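Side-chain contacts in iron transport multicopper oxidase FET3 (Saccharomyces cerevisiae, PDB 1ZPU), which oxidises ferrous to ferric iron with molecular oxygen, using four copper ions, as the extracellular ferroxidase of high-affinity iron uptake, and also oxidises cuprous copper: residues H105-G110 and W467-G472; N159-E164 and M260-P265; V322-L327 and G390-H395; I339-P344 and G474-E479. All blocks are in the same frame, centred on the assembly; numbering follows the deposited sequence.

Interaction 1 of 4, residues H105-G110 and W467-G472; sequences HSHTDG and WHLLQG. With CU1 (copper (I) ion), chain B; CU1 (copper (I) ion), chain C; CU1 (copper (I) ion), chain D.
His107 meets Leu469, and Asp109 meets Leu470, where a His-X-His copper motif of the first cupredoxin domain faces the short helix 466-470 of the third. Metal bonds dominate the histidines. His105 NE2 holds one type 3 copper at 2.1 Å, with His62 and His464 completing that site, while His107 NE2 holds the other together with His397 and His462. On the helix, His468 ND1 binds the type 1 copper, which it shares with His392 and Cys463. Imidazole suits all three places, since one nitrogen can take a metal while the other remains available for a hydrogen bond.

Van der Waals packing joins the segments. Leu469 has CG anti to its backbone N (chi1 -176°), directing the branch at the loop, where CD2 comes within 4.1 Å of His107 CE1 at a slant to the ring. A branched aliphatic chain can rest there without competing for the metal. Leu470 crosses Asp109 at nearly a right angle, its CD2 4.0 Å from Asp109 OD1 in a methyl-to-carboxylate contact, and no hydrogen bond spans the segments.

Hydrogen bonds instead stiffen each segment internally. Gly472 ends the helix in a Schellman motif, and Ser106 OG accepts from Thr108 N in an ST turn. Besides the copper at NE2, the ring of His105 is held by ND1, which donates almost straight (172°) to Ser106 O at 2.9 Å, from above the carbonyl plane.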
loop_
_atom_site.group_PDB
_atom_site.type_symbol
_atom_site.label_atom_id
_atom_site.label_comp_id
_atom_site.label_asym_id
_atom_site.label_seq_id
_atom_site.Cartn_x
_atom_site.Cartn_y
_atom_site.Cartn_z
ATOM N N HIS A 105 -2.803 -0.697 -8.051
ATOM C CA HIS A 105 -1.521 -0.215 -8.542
ATOM C C HIS A 105 -0.692 -1.367 -9.069
ATOM O O HIS A 105 -0.906 -2.516 -8.681
ATOM C CB HIS A 105 -0.745 0.522 -7.437
ATOM C CG HIS A 105 -0.498 -0.292 -6.200
ATOM N ND1 HIS A 105 0.560 -1.171 -6.082
ATOM C CD2 HIS A 105 -1.156 -0.339 -5.016
ATOM C CE1 HIS A 105 0.529 -1.735 -4.885
ATOM N NE2 HIS A 105 -0.501 -1.245 -4.219
ATOM N N SER A 106 0.246 -1.059 -9.954
ATOM C CA SER A 106 1.237 -2.032 -10.384
ATOM C C SER A 106 2.022 -2.489 -9.175
ATOM O O SER A 106 2.307 -1.696 -8.283
ATOM C CB SER A 106 2.184 -1.395 -11.397
ATOM O OG SER A 106 3.318 -2.206 -11.635
ATOM N N HIS A 107 2.366 -3.766 -9.127
ATOM C CA HIS A 107 3.206 -4.262 -8.038
ATOM C C HIS A 107 4.606 -4.675 -8.524
ATOM O O HIS A 107 5.308 -5.413 -7.828
ATOM C CB HIS A 107 2.518 -5.413 -7.297
ATOM C CG HIS A 107 2.723 -5.378 -5.814
ATOM N ND1 HIS A 107 3.886 -5.808 -5.214
ATOM C CD2 HIS A 107 1.918 -4.953 -4.812
ATOM C CE1 HIS A 107 3.786 -5.652 -3.906
ATOM N NE2 HIS A 107 2.604 -5.127 -3.636
ATOM N N THR A 108 5.006 -4.204 -9.709
ATOM C CA THR A 108 6.345 -4.467 -10.197
ATOM C C THR A 108 7.311 -3.474 -9.540
ATOM O O THR A 108 7.125 -3.161 -8.368
ATOM C CB THR A 108 6.393 -4.575 -11.732
ATOM O OG1 THR A 108 5.505 -5.625 -12.134
ATOM C CG2 THR A 108 7.782 -4.944 -12.216
ATOM N N ASP A 109 8.343 -3.006 -10.246
ATOM C CA ASP A 109 9.484 -2.313 -9.610
ATOM C C ASP A 109 9.025 -1.008 -8.931
ATOM O O ASP A 109 8.553 -1.022 -7.787
ATOM C CB ASP A 109 10.593 -2.062 -10.645
ATOM C CG ASP A 109 11.404 -3.367 -11.016
ATOM O OD1 ASP A 109 12.317 -3.753 -10.221
ATOM O OD2 ASP A 109 11.169 -3.969 -12.117
ATOM N N GLY A 110 9.136 0.118 -9.630
ATOM C CA GLY A 110 8.625 1.374 -9.094
ATOM C C GLY A 110 7.472 1.817 -9.953
ATOM O O GLY A 110 6.874 2.883 -9.735
ATOM N N TRP A 467 10.641 2.638 -2.471
ATOM C CA TRP A 467 12.085 2.539 -2.328
ATOM C C TRP A 467 12.478 1.462 -1.322
ATOM O O TRP A 467 13.428 0.720 -1.548
ATOM C CB TRP A 467 12.666 3.892 -1.931
ATOM C CG TRP A 467 12.154 5.025 -2.791
ATOM C CD1 TRP A 467 11.400 6.090 -2.380
ATOM C CD2 TRP A 467 12.363 5.197 -4.208
ATOM N NE1 TRP A 467 11.138 6.918 -3.455
ATOM C CE2 TRP A 467 11.708 6.390 -4.584
ATOM C CE3 TRP A 467 13.041 4.458 -5.186
ATOM C CZ2 TRP A 467 11.708 6.864 -5.893
ATOM C CZ3 TRP A 467 13.040 4.921 -6.491
ATOM C CH2 TRP A 467 12.374 6.119 -6.835
ATOM N N HIS A 468 11.731 1.360 -0.228
ATOM C CA HIS A 468 12.056 0.406 0.809
ATOM C C HIS A 468 11.693 -1.029 0.403
ATOM O O HIS A 468 12.378 -1.996 0.788
ATOM C CB HIS A 468 11.415 0.813 2.135
ATOM C CG HIS A 468 11.867 2.154 2.635
ATOM N ND1 HIS A 468 11.244 2.809 3.680
ATOM C CD2 HIS A 468 12.864 2.972 2.225
ATOM C CE1 HIS A 468 11.843 3.964 3.893
ATOM N NE2 HIS A 468 12.826 4.087 3.023
ATOM N N LEU A 469 10.622 -1.161 -0.377
ATOM C CA LEU A 469 10.256 -2.445 -0.947
ATOM C C LEU A 469 11.328 -2.904 -1.941
ATOM O O LEU A 469 11.659 -4.086 -1.999
ATOM C CB LEU A 469 8.898 -2.351 -1.613
ATOM C CG LEU A 469 8.289 -3.627 -2.195
ATOM C CD1 LEU A 469 8.061 -4.724 -1.129
ATOM C CD2 LEU A 469 6.998 -3.253 -2.932
ATOM N N LEU A 470 11.883 -1.961 -2.702
ATOM C CA LEU A 470 13.025 -2.237 -3.581
ATOM C C LEU A 470 14.245 -2.671 -2.801
ATOM O O LEU A 470 15.024 -3.505 -3.285
ATOM C CB LEU A 470 13.377 -1.026 -4.444
ATOM C CG LEU A 470 12.582 -0.954 -5.742
ATOM C CD1 LEU A 470 12.523 0.477 -6.261
ATOM C CD2 LEU A 470 13.168 -1.904 -6.791
ATOM N N GLN A 471 14.404 -2.109 -1.601
ATOM C CA GLN A 471 15.470 -2.494 -0.685
ATOM C C GLN A 471 15.199 -3.839 -0.005
ATOM O O GLN A 471 16.024 -4.327 0.763
ATOM C CB GLN A 471 15.661 -1.406 0.354
ATOM C CG GLN A 471 16.375 -0.175 -0.141
ATOM C CD GLN A 471 16.568 0.830 0.972
ATOM O OE1 GLN A 471 15.694 1.669 1.228
ATOM N NE2 GLN A 471 17.707 0.743 1.664
ATOM N N GLY A 472 14.032 -4.423 -0.282
ATOM C CA GLY A 472 13.638 -5.734 0.251
ATOM C C GLY A 472 12.947 -5.807 1.614
ATOM O O GLY A 472 13.054 -6.829 2.289
HETATM CU CU CU1 B . 9.776 1.928 4.868
HETATM CU CU CU1 C . -0.963 -1.176 -2.206
HETATM CU CU CU1 D . 2.039 -5.272 -1.630
#

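Interaction 2 of 4, residues N159-E164 and M260-P265; sequences NPTGAE and MLDVIP
The carboxylate of Asp262 turns one flat face to the methyl group of Ala163, whose CB stands almost directly above Asp262 CG at 3.6 Å. Thr161 CG2 approaches from the same side but farther out, 4.3 Å from Asp262 OD2. Having CG anti to the backbone N (chi1 -180°), Asp262 reaches across from its own loop. Aspartate suits this exposed place, its charged group staying near solvent while one face takes the methyl, and alanine is small enough to let the two backbones come close. The second carboxylate, that of Glu164, puts OE1 3.4 Å from Met260 O. Both are acceptors, so no bond joins them; the polar end is held through OE2, which is hydrogen-bonded to His468 NE2, on a ligand of the type 1 copper.

Two loops of the second cupredoxin domain meet here at the surface, one after helix 147-154 and the other after strand 250-256. The first folds as a type I beta turn from Asn159 to Gly162. Asn159 ND2 then donates to Ala163 O at 3.0 Å, bracing the loop from within.

With neither a hydrogen bond nor a salt bridge between them, the two loops rely on van der Waals contact, while Glu164 spends its polar bond on the third domain.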
loop_
_atom_site.group_PDB
_atom_site.type_symbol
_atom_site.label_atom_id
_atom_site.label_comp_id
_atom_site.label_asym_id
_atom_site.label_seq_id
_atom_site.Cartn_x
_atom_site.Cartn_y
_atom_site.Cartn_z
ATOM N N ASN A 159 25.571 5.537 -2.895
ATOM C CA ASN A 159 24.503 5.857 -1.970
ATOM C C ASN A 159 24.528 4.941 -0.758
ATOM O O ASN A 159 23.599 4.154 -0.565
ATOM C CB ASN A 159 23.149 5.729 -2.648
ATOM C CG ASN A 159 22.038 6.358 -1.830
ATOM O OD1 ASN A 159 22.247 7.378 -1.179
ATOM N ND2 ASN A 159 20.858 5.760 -1.863
ATOM N N PRO A 160 25.585 5.045 0.075
ATOM C CA PRO A 160 25.764 4.129 1.207
ATOM C C PRO A 160 24.746 4.348 2.339
ATOM O O PRO A 160 24.504 3.441 3.133
ATOM C CB PRO A 160 27.167 4.462 1.700
ATOM C CG PRO A 160 27.769 5.346 0.659
ATOM C CD PRO A 160 26.663 6.044 0.020
ATOM N N THR A 161 24.157 5.540 2.401
ATOM C CA THR A 161 23.205 5.903 3.439
ATOM C C THR A 161 21.865 5.258 3.188
ATOM O O THR A 161 21.037 5.176 4.090
ATOM C CB THR A 161 23.022 7.429 3.467
ATOM O OG1 THR A 161 24.258 8.027 3.849
ATOM C CG2 THR A 161 21.946 7.865 4.476
ATOM N N GLY A 162 21.633 4.817 1.958
ATOM C CA GLY A 162 20.313 4.326 1.564
ATOM C C GLY A 162 19.312 5.457 1.397
ATOM O O GLY A 162 18.104 5.218 1.383
ATOM N N ALA A 163 19.812 6.685 1.256
ATOM C CA ALA A 163 18.974 7.865 1.066
ATOM C C ALA A 163 18.029 7.667 -0.108
ATOM O O ALA A 163 18.455 7.375 -1.227
ATOM C CB ALA A 163 19.822 9.104 0.865
ATOM N N GLU A 164 16.745 7.806 0.172
ATOM C CA GLU A 164 15.689 7.699 -0.819
ATOM C C GLU A 164 15.635 8.966 -1.656
ATOM O O GLU A 164 15.750 10.061 -1.097
ATOM C CB GLU A 164 14.374 7.547 -0.059
ATOM C CG GLU A 164 14.503 8.167 1.336
ATOM C CD GLU A 164 14.091 7.190 2.384
ATOM O OE1 GLU A 164 13.752 7.591 3.531
ATOM O OE2 GLU A 164 14.084 5.998 2.029
ATOM N N MET A 260 10.642 12.582 6.378
ATOM C CA MET A 260 10.971 11.381 5.633
ATOM C C MET A 260 12.011 11.654 4.567
ATOM O O MET A 260 12.604 10.719 4.027
ATOM C CB MET A 260 9.701 10.781 5.025
ATOM C CG MET A 260 8.645 10.528 6.087
ATOM S SD MET A 260 7.088 9.885 5.495
ATOM C CE MET A 260 7.508 8.210 4.987
ATOM N N LEU A 261 12.232 12.935 4.286
ATOM C CA LEU A 261 13.154 13.358 3.245
ATOM C C LEU A 261 14.571 13.383 3.782
ATOM O O LEU A 261 14.803 13.881 4.880
ATOM C CB LEU A 261 12.760 14.734 2.717
ATOM C CG LEU A 261 11.432 14.861 1.954
ATOM C CD1 LEU A 261 11.272 16.279 1.426
ATOM C CD2 LEU A 261 11.320 13.856 0.802
ATOM N N ASP A 262 15.519 12.847 3.018
ATOM C CA ASP A 262 16.898 12.811 3.465
ATOM C C ASP A 262 17.419 14.227 3.675
ATOM O O ASP A 262 17.970 14.536 4.718
ATOM C CB ASP A 262 17.776 12.063 2.473
ATOM C CG ASP A 262 19.223 12.011 2.921
ATOM O OD1 ASP A 262 20.091 12.610 2.227
ATOM O OD2 ASP A 262 19.489 11.397 3.989
ATOM N N VAL A 263 17.249 15.071 2.663
ATOM C CA VAL A 263 17.584 16.492 2.728
ATOM C C VAL A 263 16.419 17.262 2.112
ATOM O O VAL A 263 15.670 16.723 1.316
ATOM C CB VAL A 263 18.925 16.835 1.966
ATOM C CG1 VAL A 263 20.116 16.084 2.568
ATOM C CG2 VAL A 263 18.828 16.541 0.479
ATOM N N ILE A 264 16.253 18.521 2.482
ATOM C CA ILE A 264 15.213 19.335 1.872
ATOM C C ILE A 264 15.862 20.299 0.877
ATOM O O ILE A 264 16.556 21.232 1.294
ATOM C CB ILE A 264 14.401 20.119 2.928
ATOM C CG1 ILE A 264 13.719 19.147 3.895
ATOM C CG2 ILE A 264 13.390 21.025 2.237
ATOM C CD1 ILE A 264 13.105 19.795 5.111
ATOM N N PRO A 265 15.668 20.067 -0.439
ATOM C CA PRO A 265 16.196 21.020 -1.425
ATOM C C PRO A 265 15.514 22.362 -1.241
ATOM O O PRO A 265 14.310 22.415 -0.988
ATOM C CB PRO A 265 15.820 20.408 -2.768
ATOM C CG PRO A 265 14.772 19.401 -2.470
ATOM C CD PRO A 265 14.967 18.935 -1.068
#

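Interaction 3 of 4, residues V322-L327 and G390-H395; sequences VVMDNL and GTHPFH. With CU1 (copper (I) ion), chain B; CU1 (copper (I) ion), chain E.
The type 1 copper site of the third cupredoxin domain has one wall in this contact, where Met324 touches the copper ligand His392 and, beside them, Val322 touches Phe394. The methyl end of Met324, CE, sits at the edge of the His392 ring, near its plane, 4.0 Å from CE1. The two side chains meet end-on from facing strands, and a bend at chi2 (51°) brings the terminal methyl to the ring. Methionine is long and flexible enough to reach the imidazole, and what it presents there is an apolar methyl. The same ring is gripped at both nitrogens: ND1 binds the copper at 2.1 Å, alongside Cys463 and His468, and NE2 is hydrogen-bonded to Asp388. This double hold fixes the rotation of the imidazole.

The segments belong to the two facing sheets of the cupredoxin beta-sandwich. Strand 316-326 lies in one sheet and strand 392-396 in the other, so their inward side chains meet in the core between them. There the second pair forms a purely apolar contact, with Val322 CG2 3.7 Å from Phe394 CZ. The valine methyl meets the far end of the ring at a slant; with chi1 at 175° it is CG1 that lies anti to the backbone N, and CG2 is the branch left to reach the ring. Compact, beta-branched valine suits a strand, and phenylalanine is long enough to bridge the sheets; Leu384 lines both residues. One position past Phe394, on the same strand, His395 NE2 binds the type 2 copper, with His60 as the other protein ligand.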
loop_
_atom_site.group_PDB
_atom_site.type_symbol
_atom_site.label_atom_id
_atom_site.label_comp_id
_atom_site.label_asym_id
_atom_site.label_seq_id
_atom_site.Cartn_x
_atom_site.Cartn_y
_atom_site.Cartn_z
ATOM N N VAL A 322 13.164 -3.957 12.156
ATOM C CA VAL A 322 13.356 -3.264 10.896
ATOM C C VAL A 322 14.609 -2.399 10.956
ATOM O O VAL A 322 14.712 -1.507 11.791
ATOM C CB VAL A 322 12.158 -2.365 10.574
ATOM C CG1 VAL A 322 12.426 -1.553 9.324
ATOM C CG2 VAL A 322 10.893 -3.196 10.419
ATOM N N VAL A 323 15.553 -2.664 10.061
ATOM C CA VAL A 323 16.764 -1.869 9.969
ATOM C C VAL A 323 17.262 -1.780 8.523
ATOM O O VAL A 323 16.974 -2.662 7.703
ATOM C CB VAL A 323 17.871 -2.417 10.913
ATOM C CG1 VAL A 323 18.505 -3.689 10.361
ATOM C CG2 VAL A 323 18.922 -1.355 11.174
ATOM N N MET A 324 17.978 -0.694 8.219
ATOM C CA MET A 324 18.703 -0.554 6.966
ATOM C C MET A 324 20.169 -0.877 7.222
ATOM O O MET A 324 20.721 -0.473 8.251
ATOM C CB MET A 324 18.555 0.875 6.428
ATOM C CG MET A 324 17.392 1.098 5.446
ATOM S SD MET A 324 15.806 0.492 6.054
ATOM C CE MET A 324 14.710 1.282 4.872
ATOM N N ASP A 325 20.795 -1.610 6.303
ATOM C CA ASP A 325 22.232 -1.914 6.418
ATOM C C ASP A 325 22.909 -2.226 5.087
ATOM O O ASP A 325 22.254 -2.637 4.131
ATOM C CB ASP A 325 22.471 -3.072 7.381
ATOM C CG ASP A 325 23.884 -3.089 7.907
ATOM O OD1 ASP A 325 24.392 -4.169 8.286
ATOM O OD2 ASP A 325 24.497 -2.004 7.935
ATOM N N ASN A 326 24.223 -2.036 5.040
ATOM C CA ASN A 326 25.015 -2.301 3.833
ATOM C C ASN A 326 25.471 -3.755 3.720
ATOM O O ASN A 326 25.871 -4.369 4.710
ATOM C CB ASN A 326 26.224 -1.358 3.774
ATOM C CG ASN A 326 25.822 0.084 3.532
ATOM O OD1 ASN A 326 25.221 0.410 2.510
ATOM N ND2 ASN A 326 26.145 0.958 4.478
ATOM N N LEU A 327 25.409 -4.300 2.508
ATOM C CA LEU A 327 25.911 -5.649 2.245
ATOM C C LEU A 327 27.251 -5.659 1.464
ATOM O O LEU A 327 27.805 -4.600 1.128
ATOM C CB LEU A 327 24.839 -6.499 1.535
ATOM C CG LEU A 327 23.537 -6.892 2.249
ATOM C CD1 LEU A 327 22.711 -7.779 1.358
ATOM C CD2 LEU A 327 23.789 -7.603 3.551
ATOM N N GLY A 390 13.343 6.366 10.751
ATOM C CA GLY A 390 12.274 6.895 9.894
ATOM C C GLY A 390 10.884 6.339 10.185
ATOM O O GLY A 390 10.730 5.407 10.972
ATOM N N THR A 391 9.872 6.920 9.542
ATOM C CA THR A 391 8.504 6.414 9.592
ATOM C C THR A 391 8.283 5.460 8.434
ATOM O O THR A 391 8.713 5.746 7.325
ATOM C CB THR A 391 7.492 7.539 9.431
ATOM O OG1 THR A 391 7.560 8.407 10.565
ATOM C CG2 THR A 391 6.088 6.969 9.343
ATOM N N HIS A 392 7.614 4.336 8.678
ATOM C CA HIS A 392 7.287 3.402 7.611
ATOM C C HIS A 392 5.834 2.987 7.710
ATOM O O HIS A 392 5.355 2.609 8.793
ATOM C CB HIS A 392 8.131 2.151 7.704
ATOM C CG HIS A 392 9.589 2.416 7.840
ATOM N ND1 HIS A 392 10.465 2.298 6.786
ATOM C CD2 HIS A 392 10.330 2.790 8.906
ATOM C CE1 HIS A 392 11.685 2.587 7.197
ATOM N NE2 HIS A 392 11.631 2.885 8.482
ATOM N N PRO A 393 5.118 3.042 6.584
ATOM C CA PRO A 393 3.776 2.507 6.548
ATOM C C PRO A 393 3.792 1.045 6.062
ATOM O O PRO A 393 4.033 0.775 4.894
ATOM C CB PRO A 393 3.085 3.425 5.551
ATOM C CG PRO A 393 4.188 3.909 4.647
ATOM C CD PRO A 393 5.509 3.603 5.285
ATOM N N PHE A 394 3.566 0.110 6.964
ATOM C CA PHE A 394 3.518 -1.284 6.589
ATOM C C PHE A 394 2.113 -1.689 6.236
ATOM O O PHE A 394 1.148 -1.236 6.853
ATOM C CB PHE A 394 4.089 -2.179 7.685
ATOM C CG PHE A 394 5.565 -2.031 7.854
ATOM C CD1 PHE A 394 6.084 -1.139 8.781
ATOM C CD2 PHE A 394 6.443 -2.748 7.050
ATOM C CE1 PHE A 394 7.455 -0.978 8.915
ATOM C CE2 PHE A 394 7.824 -2.588 7.192
ATOM C CZ PHE A 394 8.322 -1.706 8.135
ATOM N N HIS A 395 2.014 -2.542 5.224
ATOM C CA HIS A 395 0.744 -2.964 4.713
ATOM C C HIS A 395 0.700 -4.489 4.637
ATOM O O HIS A 395 1.723 -5.141 4.351
ATOM C CB HIS A 395 0.475 -2.298 3.366
ATOM C CG HIS A 395 -0.568 -2.990 2.548
ATOM N ND1 HIS A 395 -1.888 -3.070 2.936
ATOM C CD2 HIS A 395 -0.476 -3.667 1.381
ATOM C CE1 HIS A 395 -2.565 -3.754 2.037
ATOM N NE2 HIS A 395 -1.732 -4.127 1.082
HETATM CU CU CU1 B . 9.776 1.928 4.868
HETATM CU CU CU1 E . -2.417 -4.697 -0.765
#

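Interaction 4 of 4, residues I339-P344 and G474-E479; sequences ITYTAP and GLVLVE
Tyr341 lies along the start of strand 474-479, overlapping Gly474 with its CB and Val476 with its ring. The CB approaches Gly474 O at 3.4 Å, a carbon-oxygen contact and no hydrogen bond. Farther out, CE1 meets Val476 CG2 at 4.0 Å, the methyl coming at a slant to the ring and the two side chains crossing obliquely. Placing CG anti to the backbone N (chi1 174°) sends the ring from the loop out over the strand. Gly474, having no side chain, meets the tyrosine through its backbone carbonyl, and valine offers a compact branched surface to the aromatic carbons.

The loop bends round its own ring: Ala343 N stands 3.6 Å above one face, offset toward the rim. Elsewhere the tyrosine meets Phe460 edge-to-face, and its backbone is hydrogen-bonded to Gly472, just before the strand. Within the loop, Thr342 OG1 donates to Thr340 O at 2.9 Å.

The loop, which follows strand 332-336, is thereby laid against a sheet of its own, third cupredoxin domain, on a strand next to 457-463, which carries the copper ligands His462 and Cys463. No hydrogen bond spans the two side-chain surfaces described here, so the ring is placed by van der Waals packing, shared with Phe460 and Leu78, while the backbone bond to Gly472 ties the main chain.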
loop_
_atom_site.group_PDB
_atom_site.type_symbol
_atom_site.label_atom_id
_atom_site.label_comp_id
_atom_site.label_asym_id
_atom_site.label_seq_id
_atom_site.Cartn_x
_atom_site.Cartn_y
_atom_site.Cartn_z
ATOM N N ILE A 339 17.026 -10.633 7.322
ATOM C CA ILE A 339 16.647 -11.026 5.958
ATOM C C ILE A 339 16.147 -9.847 5.116
ATOM O O ILE A 339 15.274 -9.093 5.550
ATOM C CB ILE A 339 15.576 -12.159 5.987
ATOM C CG1 ILE A 339 16.138 -13.400 6.693
ATOM C CG2 ILE A 339 15.098 -12.518 4.581
ATOM C CD1 ILE A 339 15.130 -14.502 6.933
ATOM N N THR A 340 16.733 -9.686 3.928
ATOM C CA THR A 340 16.184 -8.836 2.872
ATOM C C THR A 340 15.406 -9.755 1.965
ATOM O O THR A 340 15.939 -10.786 1.539
ATOM C CB THR A 340 17.271 -8.277 1.951
ATOM O OG1 THR A 340 18.489 -8.066 2.676
ATOM C CG2 THR A 340 16.797 -7.006 1.262
ATOM N N TYR A 341 14.171 -9.388 1.640
ATOM C CA TYR A 341 13.381 -10.211 0.737
ATOM C C TYR A 341 14.081 -10.381 -0.605
ATOM O O TYR A 341 14.414 -9.401 -1.278
ATOM C CB TYR A 341 11.974 -9.665 0.521
ATOM C CG TYR A 341 11.243 -10.471 -0.523
ATOM C CD1 TYR A 341 10.744 -11.735 -0.224
ATOM C CD2 TYR A 341 11.092 -9.995 -1.824
ATOM C CE1 TYR A 341 10.086 -12.498 -1.192
ATOM C CE2 TYR A 341 10.437 -10.750 -2.794
ATOM C CZ TYR A 341 9.935 -11.996 -2.468
ATOM O OH TYR A 341 9.289 -12.746 -3.415
ATOM N N THR A 342 14.305 -11.636 -0.977
ATOM C CA THR A 342 14.898 -11.963 -2.256
ATOM C C THR A 342 13.976 -12.945 -2.962
ATOM O O THR A 342 13.818 -14.074 -2.517
ATOM C CB THR A 342 16.292 -12.562 -2.077
ATOM O OG1 THR A 342 16.938 -11.951 -0.949
ATOM C CG2 THR A 342 17.116 -12.332 -3.323
ATOM N N ALA A 343 13.360 -12.488 -4.048
ATOM C CA ALA A 343 12.420 -13.276 -4.841
ATOM C C ALA A 343 12.943 -14.657 -5.226
ATOM O O ALA A 343 14.105 -14.796 -5.610
ATOM C CB ALA A 343 12.024 -12.507 -6.089
ATOM N N PRO A 344 12.084 -15.681 -5.114
ATOM C CA PRO A 344 12.442 -17.047 -5.436
ATOM C C PRO A 344 12.344 -17.361 -6.937
ATOM O O PRO A 344 11.845 -16.540 -7.715
ATOM C CB PRO A 344 11.418 -17.859 -4.647
ATOM C CG PRO A 344 10.251 -16.981 -4.514
ATOM C CD PRO A 344 10.690 -15.573 -4.654
ATOM N N GLY A 474 10.258 -6.762 3.118
ATOM C CA GLY A 474 9.039 -7.553 3.010
ATOM C C GLY A 474 9.196 -8.988 3.450
ATOM O O GLY A 474 10.302 -9.530 3.449
ATOM N N LEU A 475 8.082 -9.595 3.836
ATOM C CA LEU A 475 8.045 -11.000 4.226
ATOM C C LEU A 475 6.757 -11.652 3.742
ATOM O O LEU A 475 5.780 -10.959 3.455
ATOM C CB LEU A 475 8.206 -11.171 5.736
ATOM C CG LEU A 475 7.241 -10.517 6.711
ATOM C CD1 LEU A 475 5.952 -11.285 6.771
ATOM C CD2 LEU A 475 7.901 -10.545 8.059
ATOM N N VAL A 476 6.758 -12.979 3.655
ATOM C CA VAL A 476 5.658 -13.700 3.030
ATOM C C VAL A 476 4.909 -14.587 4.026
ATOM O O VAL A 476 5.512 -15.400 4.737
ATOM C CB VAL A 476 6.156 -14.547 1.838
ATOM C CG1 VAL A 476 5.007 -15.306 1.194
ATOM C CG2 VAL A 476 6.863 -13.673 0.823
ATOM N N LEU A 477 3.592 -14.422 4.068
ATOM C CA LEU A 477 2.726 -15.234 4.917
ATOM C C LEU A 477 1.953 -16.261 4.096
ATOM O O LEU A 477 1.221 -15.900 3.184
ATOM C CB LEU A 477 1.745 -14.340 5.673
ATOM C CG LEU A 477 2.339 -13.327 6.651
ATOM C CD1 LEU A 477 1.227 -12.593 7.350
ATOM C CD2 LEU A 477 3.246 -13.978 7.687
ATOM N N VAL A 478 2.117 -17.537 4.415
ATOM C CA VAL A 478 1.354 -18.584 3.755
ATOM C C VAL A 478 0.302 -19.082 4.743
ATOM O O VAL A 478 0.622 -19.760 5.729
ATOM C CB VAL A 478 2.271 -19.740 3.278
ATOM C CG1 VAL A 478 1.460 -20.842 2.629
ATOM C CG2 VAL A 478 3.300 -19.223 2.310
ATOM N N GLU A 479 -0.950 -18.722 4.479
ATOM C CA GLU A 479 -2.078 -19.078 5.329
ATOM C C GLU A 479 -2.636 -20.451 4.958
ATOM O O GLU A 479 -2.969 -20.685 3.798
ATOM C CB GLU A 479 -3.151 -18.031 5.147
ATOM C CG GLU A 479 -3.943 -17.713 6.380
ATOM C CD GLU A 479 -4.415 -16.269 6.371
ATOM O OE1 GLU A 479 -3.559 -15.374 6.181
ATOM O OE2 GLU A 479 -5.631 -16.032 6.548
#

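Overall arrangement
Interactions 3 and 4 are buried and both reach the sheet containing strands 392-396 and 474-479, one from the core of the sandwich and the other through a covering loop. Interaction 1 is partly buried and joins the first domain to the third, whereas interaction 2 is a surface contact within the second. No hydrogen bond spans any of the four: aliphatic groups meet copper-binding rings in 1 and 3, an aromatic side chain lies on backbone and valine in 4, and a methyl meets a carboxylate face in 2. The type 1 copper links interactions 1 and 3, and His468 NE2 extends the connection to Glu164 of interaction 2. The backbone bond between Gly472 O and Tyr341 N ties interaction 1 to interaction 4.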